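Local coordinates for protein phenolic acid decarboxylase (Sedimentibacter hydroxybenzoicus, PDB 7AE5) that catalyses the reversible, non-oxidative decarboxylation of 4-hydroxybenzoate and 3,4-dihydroxybenzoate with the help of prenylated FMN and manganese, detoxifying phenolic compounds under anaerobic conditions, at residues G311-T315 and E316-L320; L323-S326 and V327-K331. One frame throughout, in Å; residues are numbered along the deposited sequence.

Interactions 1 and 2 come in series along the chain, their centres about 18 Å apart: the first folds a loop onto the short helix 316-320, the second runs across the proline in helix 323-336. Leu320 O, at the end of interaction 1, accepts a hydrogen bond from Asn324 ND2 of interaction 2. Trp71 meets Tyr319 and Leu323, and Met346 meets Trp314, Leu323 and Ser326. Both interactions lie near the predicted prenylated FMN site: the side chain of Ile317 lies about 6 Å from that of Thr166 and about 8 Å from that of Glu278, the predicted proton donor; the side chain of Asn324 is about 8 Å from that of Thr166 and from a bound rubidium ion.

Interaction 1: residues G311-T315 and E316-L320; sequences GIPWT and EIDYL
Asp318 reaches back from the first turn of a short, weakly bonded helix to the loop that leads into it. Its OD2 accepts a nearly straight hydrogen bond from Thr315 N (2.8 Å, 171° at the hydrogen), met on the anti side of the carboxylate and somewhat out of its plane. In return, Asp318 N gives a weak bond to Thr315 O, 3.3 Å away. An aspartate suits this place because its short side chain, with CG beside its own backbone N (chi1 -60°), brings OD2 into line with the N-H of the residue three places earlier. The threonine hydroxyl does not complete a capping box. It instead lies alongside the Ile317 side chain, OG1 to CG2 3.2 Å, and has no polar partner in the model.

The flat groups pack closely. The Asp318 carboxylate stacks almost parallel over the Trp314 ring, while Asp318 CB makes the CH-pi contact, 3.6 Å from the centroid of the six-membered ring. Around the rim of the indole the interaction changes: its edge is turned into the face of Tyr319 in a T-shaped pair, planes at 85° and Trp314 CE3 3.4 Å from Tyr319 CZ. A large indole can thus serve two neighbours at once, one with its face and one with its edge. The peptide bond between Pro313 and Trp314 is cis, and Pro313 CB sits 3.6 Å from Asp318 OD1.

Around this turn, Glu316 points elsewhere, to a salt bridge with Lys145, and Tyr319 also packs edge-to-face on Trp71. Trp402 and Glu398 of a second subunit lie against Pro313 and Trp314. One carboxylate, probably ionised, therefore both receives the loop N-H and lies over one face of the indole, and the backbone bond probably offsets part of the cost of burying it.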
ATOM      1  N   GLY C 311      22.714  -1.372  29.566  1.00 41.04           N
ATOM      2  CA  GLY C 311      21.302  -1.332  29.882  1.00 40.11           C
ATOM      3  C   GLY C 311      20.505  -0.812  28.707  1.00 39.55           C
ATOM      4  O   GLY C 311      20.774  -1.182  27.560  1.00 40.03           O
ATOM      5  N   ILE C 312      19.530   0.049  28.971  1.00 46.60           N
ATOM      6  CA  ILE C 312      18.773   0.680  27.896  1.00 45.87           C
ATOM      7  C   ILE C 312      19.698   1.665  27.188  1.00 45.82           C
ATOM      8  O   ILE C 312      20.263   2.559  27.835  1.00 45.70           O
ATOM      9  CB  ILE C 312      17.504   1.363  28.425  1.00 45.08           C
ATOM     10  CG1 ILE C 312      16.460   0.306  28.799  1.00 45.05           C
ATOM     11  CG2 ILE C 312      16.948   2.330  27.388  1.00 44.31           C
ATOM     12  CD1 ILE C 312      15.466   0.762  29.844  1.00 44.83           C
ATOM     13  N   PRO C 313      19.894   1.527  25.877  1.00 39.69           N
ATOM     14  CA  PRO C 313      20.849   2.390  25.173  1.00 39.73           C
ATOM     15  C   PRO C 313      20.449   3.856  25.254  1.00 38.63           C
ATOM     16  O   PRO C 313      19.269   4.193  25.365  1.00 37.88           O
ATOM     17  CB  PRO C 313      20.794   1.873  23.728  1.00 39.90           C
ATOM     18  CG  PRO C 313      20.263   0.480  23.844  1.00 40.37           C
ATOM     19  CD  PRO C 313      19.296   0.522  24.983  1.00 39.73           C
ATOM     20  N   TRP C 314      21.448   4.737  25.192  1.00 35.17           N
ATOM     21  CA  TRP C 314      22.850   4.359  25.011  1.00 36.15           C
ATOM     22  C   TRP C 314      23.569   4.145  26.340  1.00 36.70           C
ATOM     23  O   TRP C 314      23.323   4.854  27.318  1.00 36.10           O
ATOM     24  CB  TRP C 314      23.594   5.426  24.201  1.00 35.75           C
ATOM     25  CG  TRP C 314      23.566   5.210  22.716  1.00 35.84           C
ATOM     26  CD1 TRP C 314      22.503   4.794  21.965  1.00 35.44           C
ATOM     27  CD2 TRP C 314      24.652   5.400  21.801  1.00 36.36           C
ATOM     28  NE1 TRP C 314      22.863   4.712  20.640  1.00 35.66           N
ATOM     29  CE2 TRP C 314      24.177   5.077  20.514  1.00 36.32           C
ATOM     30  CE3 TRP C 314      25.984   5.804  21.947  1.00 36.83           C
ATOM     31  CZ2 TRP C 314      24.985   5.153  19.380  1.00 36.86           C
ATOM     32  CZ3 TRP C 314      26.784   5.877  20.819  1.00 37.33           C
ATOM     33  CH2 TRP C 314      26.280   5.556  19.553  1.00 37.40           C
ATOM     34  N   THR C 315      24.451   3.152  26.365  1.00 38.04           N
ATOM     35  CA  THR C 315      25.373   2.958  27.479  1.00 38.50           C
ATOM     36  C   THR C 315      26.767   2.834  26.869  1.00 39.42           C
ATOM     37  O   THR C 315      26.995   3.159  25.698  1.00 39.54           O
ATOM     38  CB  THR C 315      24.993   1.748  28.348  1.00 39.04           C
ATOM     39  OG1 THR C 315      25.074   0.545  27.578  1.00 40.21           O
ATOM     40  CG2 THR C 315      23.583   1.894  28.905  1.00 38.13           C
ATOM     41  N   GLU C 316      27.728   2.356  27.665  1.00 45.42           N
ATOM     42  CA  GLU C 316      29.096   2.230  27.171  1.00 45.87           C
ATOM     43  C   GLU C 316      29.178   1.251  26.004  1.00 44.20           C
ATOM     44  O   GLU C 316      29.950   1.463  25.062  1.00 43.61           O
ATOM     45  CB  GLU C 316      30.027   1.791  28.300  1.00 48.87           C
ATOM     46  CG  GLU C 316      31.486   1.819  27.918  1.00 50.09           C
ATOM     47  CD  GLU C 316      32.384   1.250  28.993  1.00 53.27           C
ATOM     48  OE1 GLU C 316      31.883   0.944  30.097  1.00 54.63           O
ATOM     49  OE2 GLU C 316      33.597   1.111  28.734  1.00 54.63           O
ATOM     50  N   ILE C 317      28.375   0.183  26.042  1.00 42.28           N
ATOM     51  CA  ILE C 317      28.458  -0.863  25.023  1.00 41.78           C
ATOM     52  C   ILE C 317      28.204  -0.299  23.631  1.00 40.82           C
ATOM     53  O   ILE C 317      28.809  -0.752  22.650  1.00 40.09           O
ATOM     54  CB  ILE C 317      27.479  -2.009  25.354  1.00 42.65           C
ATOM     55  CG1 ILE C 317      27.623  -3.150  24.344  1.00 42.23           C
ATOM     56  CG2 ILE C 317      26.041  -1.508  25.385  1.00 43.19           C
ATOM     57  CD1 ILE C 317      28.949  -3.878  24.425  1.00 42.00           C
ATOM     58  N   ASP C 318      27.327   0.700  23.516  1.00 37.74           N
ATOM     59  CA  ASP C 318      27.032   1.275  22.207  1.00 36.88           C
ATOM     60  C   ASP C 318      28.259   1.943  21.603  1.00 35.89           C
ATOM     61  O   ASP C 318      28.439   1.920  20.380  1.00 35.12           O
ATOM     62  CB  ASP C 318      25.878   2.269  22.324  1.00 37.24           C
ATOM     63  CG  ASP C 318      24.606   1.621  22.833  1.00 38.39           C
ATOM     64  OD1 ASP C 318      23.816   1.128  22.001  1.00 38.39           O
ATOM     65  OD2 ASP C 318      24.406   1.588  24.066  1.00 39.38           O
ATOM     66  N   TYR C 319      29.118   2.531  22.435  1.00 41.74           N
ATOM     67  CA  TYR C 319      30.341   3.125  21.912  1.00 41.08           C
ATOM     68  C   TYR C 319      31.349   2.058  21.500  1.00 41.29           C
ATOM     69  O   TYR C 319      32.189   2.309  20.628  1.00 41.38           O
ATOM     70  CB  TYR C 319      30.940   4.077  22.948  1.00 42.56           C
ATOM     71  CG  TYR C 319      30.041   5.253  23.265  1.00 42.13           C
ATOM     72  CD1 TYR C 319      30.078   6.408  22.494  1.00 41.45           C
ATOM     73  CD2 TYR C 319      29.142   5.200  24.322  1.00 42.70           C
ATOM     74  CE1 TYR C 319      29.255   7.484  22.775  1.00 41.57           C
ATOM     75  CE2 TYR C 319      28.313   6.272  24.610  1.00 43.05           C
ATOM     76  CZ  TYR C 319      28.374   7.411  23.834  1.00 42.48           C
ATOM     77  OH  TYR C 319      27.549   8.478  24.117  1.00 42.96           O
ATOM     78  N   LEU C 320      31.277   0.864  22.098  1.00 53.32           N
ATOM     79  CA  LEU C 320      32.139  -0.236  21.675  1.00 54.08           C
ATOM     80  C   LEU C 320      31.711  -0.854  20.351  1.00 52.30           C
ATOM     81  O   LEU C 320      32.461  -1.668  19.801  1.00 52.95           O
ATOM     82  CB  LEU C 320      32.185  -1.338  22.741  1.00 55.63           C
ATOM     83  CG  LEU C 320      33.080  -1.188  23.977  1.00 58.56           C
ATOM     84  CD1 LEU C 320      34.443  -0.623  23.604  1.00 60.10           C
ATOM     85  CD2 LEU C 320      32.428  -0.356  25.068  1.00 58.95           C
TER

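Interaction 2: residues L323-S326 and V327-K331; sequences LNTS and VPLYK
Leu323 O is gripped by two amides one turn on: Val327 N at 2.9 Å, in a fairly straight helical bond (162° at the hydrogen), and Ser326 N more weakly at 3.1 Å. The valine also shields this carbonyl. With CG2 beside its own backbone N, it places that methyl 3.3 Å from Leu323 O, and the side chain also packs on Phe90, Asn94 and Trp97.

The next step of the ladder is broken. Pro328 has no N-H to offer Asn324 O, and its ring fills the position instead: CD lies 3.1 Å from Asn324 O and 3.4 Å from Thr325 O. The helix kinks here. The i+4 pattern resumes at Tyr330, whose N donates to Ser326 O at 2.9 Å, and continues with Lys331 N to Val327 O. Leu329 leans toward the earlier turn, its CG 3.7 Å from Thr325 O; CG and CD1 border the same carbonyl oxygen that the proline ring touches.

Small hydroxyl residues suit the turn before the kink because their side chains can bond to the backbone of the same helix. Thr325 OG1 binds Met321 O. Ser326 OG, held beside its backbone N (chi1 -45°), binds Ala322 O and also Ala345 N of strand 340-347, tying helix to sheet. Tyr330, buried, makes an edge-to-face pair with Phe90 of helix 86-96.

Neighbours of the helix in its own subunit include helix 86-96 and strand 340-347. No other chain touches these two segments. Chemically, Asn324 O and Thr325 O both go without their i+4 amide in this turn, with Pro328 CD beside each. Val327 N to Leu323 O is the last regular bond before the proline; Tyr330 N to Ser326 O and Lys331 N to Val327 O bridge it and keep the kinked helix continuous.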
ATOM      1  N   LEU C 323      31.458   2.947  15.698  1.00 44.40           N
ATOM      2  CA  LEU C 323      32.194   3.240  14.473  1.00 44.10           C
ATOM      3  C   LEU C 323      32.899   2.021  13.893  1.00 44.17           C
ATOM      4  O   LEU C 323      33.162   1.993  12.686  1.00 44.04           O
ATOM      5  CB  LEU C 323      33.210   4.354  14.731  1.00 44.28           C
ATOM      6  CG  LEU C 323      32.618   5.704  15.140  1.00 44.24           C
ATOM      7  CD1 LEU C 323      33.668   6.800  15.071  1.00 45.42           C
ATOM      8  CD2 LEU C 323      31.422   6.051  14.264  1.00 43.95           C
ATOM      9  N   ASN C 324      33.218   1.020  14.717  1.00 46.40           N
ATOM     10  CA  ASN C 324      33.799  -0.208  14.189  1.00 47.16           C
ATOM     11  C   ASN C 324      32.783  -1.023  13.402  1.00 46.39           C
ATOM     12  O   ASN C 324      33.173  -1.932  12.661  1.00 46.52           O
ATOM     13  CB  ASN C 324      34.387  -1.053  15.321  1.00 48.88           C
ATOM     14  CG  ASN C 324      33.496  -1.088  16.547  1.00 48.36           C
ATOM     15  OD1 ASN C 324      32.735  -0.155  16.804  1.00 47.27           O
ATOM     16  ND2 ASN C 324      33.591  -2.168  17.316  1.00 49.40           N
ATOM     17  N   THR C 325      31.493  -0.728  13.557  1.00 36.30           N
ATOM     18  CA  THR C 325      30.483  -1.288  12.667  1.00 36.23           C
ATOM     19  C   THR C 325      30.362  -0.460  11.393  1.00 35.85           C
ATOM     20  O   THR C 325      30.154  -1.010  10.306  1.00 35.87           O
ATOM     21  CB  THR C 325      29.131  -1.360  13.383  1.00 36.46           C
ATOM     22  OG1 THR C 325      29.255  -2.149  14.573  1.00 37.04           O
ATOM     23  CG2 THR C 325      28.067  -1.971  12.478  1.00 36.46           C
ATOM     24  N   SER C 326      30.523   0.860  11.509  1.00 36.59           N
ATOM     25  CA  SER C 326      30.230   1.762  10.401  1.00 36.41           C
ATOM     26  C   SER C 326      31.353   1.803   9.372  1.00 36.61           C
ATOM     27  O   SER C 326      31.086   1.917   8.170  1.00 36.76           O
ATOM     28  CB  SER C 326      29.954   3.168  10.936  1.00 36.31           C
ATOM     29  OG  SER C 326      29.091   3.127  12.057  1.00 36.32           O
ATOM     30  N   VAL C 327      32.610   1.728   9.818  1.00 34.78           N
ATOM     31  CA  VAL C 327      33.737   1.816   8.885  1.00 35.10           C
ATOM     32  C   VAL C 327      33.748   0.664   7.882  1.00 35.37           C
ATOM     33  O   VAL C 327      33.939   0.923   6.683  1.00 35.72           O
ATOM     34  CB  VAL C 327      35.058   1.948   9.656  1.00 36.35           C
ATOM     35  CG1 VAL C 327      36.243   1.772   8.718  1.00 38.45           C
ATOM     36  CG2 VAL C 327      35.131   3.301  10.349  1.00 36.47           C
ATOM     37  N   PRO C 328      33.567  -0.604   8.282  1.00 46.08           N
ATOM     38  CA  PRO C 328      33.525  -1.668   7.263  1.00 46.42           C
ATOM     39  C   PRO C 328      32.401  -1.497   6.258  1.00 46.45           C
ATOM     40  O   PRO C 328      32.626  -1.688   5.058  1.00 46.92           O
ATOM     41  CB  PRO C 328      33.357  -2.947   8.097  1.00 46.45           C
ATOM     42  CG  PRO C 328      33.912  -2.597   9.426  1.00 46.46           C
ATOM     43  CD  PRO C 328      33.528  -1.168   9.643  1.00 45.98           C
ATOM     44  N   LEU C 329      31.197  -1.134   6.711  1.00 42.51           N
ATOM     45  CA  LEU C 329      30.095  -0.925   5.777  1.00 42.59           C
ATOM     46  C   LEU C 329      30.394   0.222   4.822  1.00 42.93           C
ATOM     47  O   LEU C 329      30.070   0.151   3.631  1.00 43.46           O
ATOM     48  CB  LEU C 329      28.796  -0.661   6.540  1.00 42.15           C
ATOM     49  CG  LEU C 329      28.189  -1.847   7.288  1.00 42.12           C
ATOM     50  CD1 LEU C 329      27.035  -1.393   8.168  1.00 41.89           C
ATOM     51  CD2 LEU C 329      27.731  -2.913   6.308  1.00 42.49           C
ATOM     52  N   TYR C 330      31.014   1.290   5.329  1.00 40.72           N
ATOM     53  CA  TYR C 330      31.394   2.405   4.467  1.00 41.25           C
ATOM     54  C   TYR C 330      32.370   1.958   3.387  1.00 41.96           C
ATOM     55  O   TYR C 330      32.258   2.374   2.228  1.00 42.70           O
ATOM     56  CB  TYR C 330      31.996   3.532   5.311  1.00 41.04           C
ATOM     57  CG  TYR C 330      32.737   4.579   4.515  1.00 41.70           C
ATOM     58  CD1 TYR C 330      32.053   5.570   3.822  1.00 42.18           C
ATOM     59  CD2 TYR C 330      34.126   4.583   4.461  1.00 41.94           C
ATOM     60  CE1 TYR C 330      32.730   6.531   3.093  1.00 42.89           C
ATOM     61  CE2 TYR C 330      34.812   5.539   3.735  1.00 42.58           C
ATOM     62  CZ  TYR C 330      34.110   6.511   3.054  1.00 43.05           C
ATOM     63  OH  TYR C 330      34.790   7.464   2.330  1.00 43.76           O
ATOM     64  N   LYS C 331      33.329   1.101   3.745  1.00 43.53           N
ATOM     65  CA  LYS C 331      34.307   0.639   2.765  1.00 44.23           C
ATOM     66  C   LYS C 331      33.666  -0.268   1.721  1.00 44.71           C
ATOM     67  O   LYS C 331      34.048  -0.231   0.546  1.00 45.53           O
ATOM     68  CB  LYS C 331      35.457  -0.080   3.469  1.00 44.82           C
ATOM     69  CG  LYS C 331      36.423   0.845   4.192  1.00 45.91           C
ATOM     70  CD  LYS C 331      37.605   0.068   4.748  1.00 48.29           C
ATOM     71  CE  LYS C 331      38.588   0.978   5.465  1.00 49.86           C
ATOM     72  NZ  LYS C 331      39.039   2.112   4.611  1.00 50.76           N
TER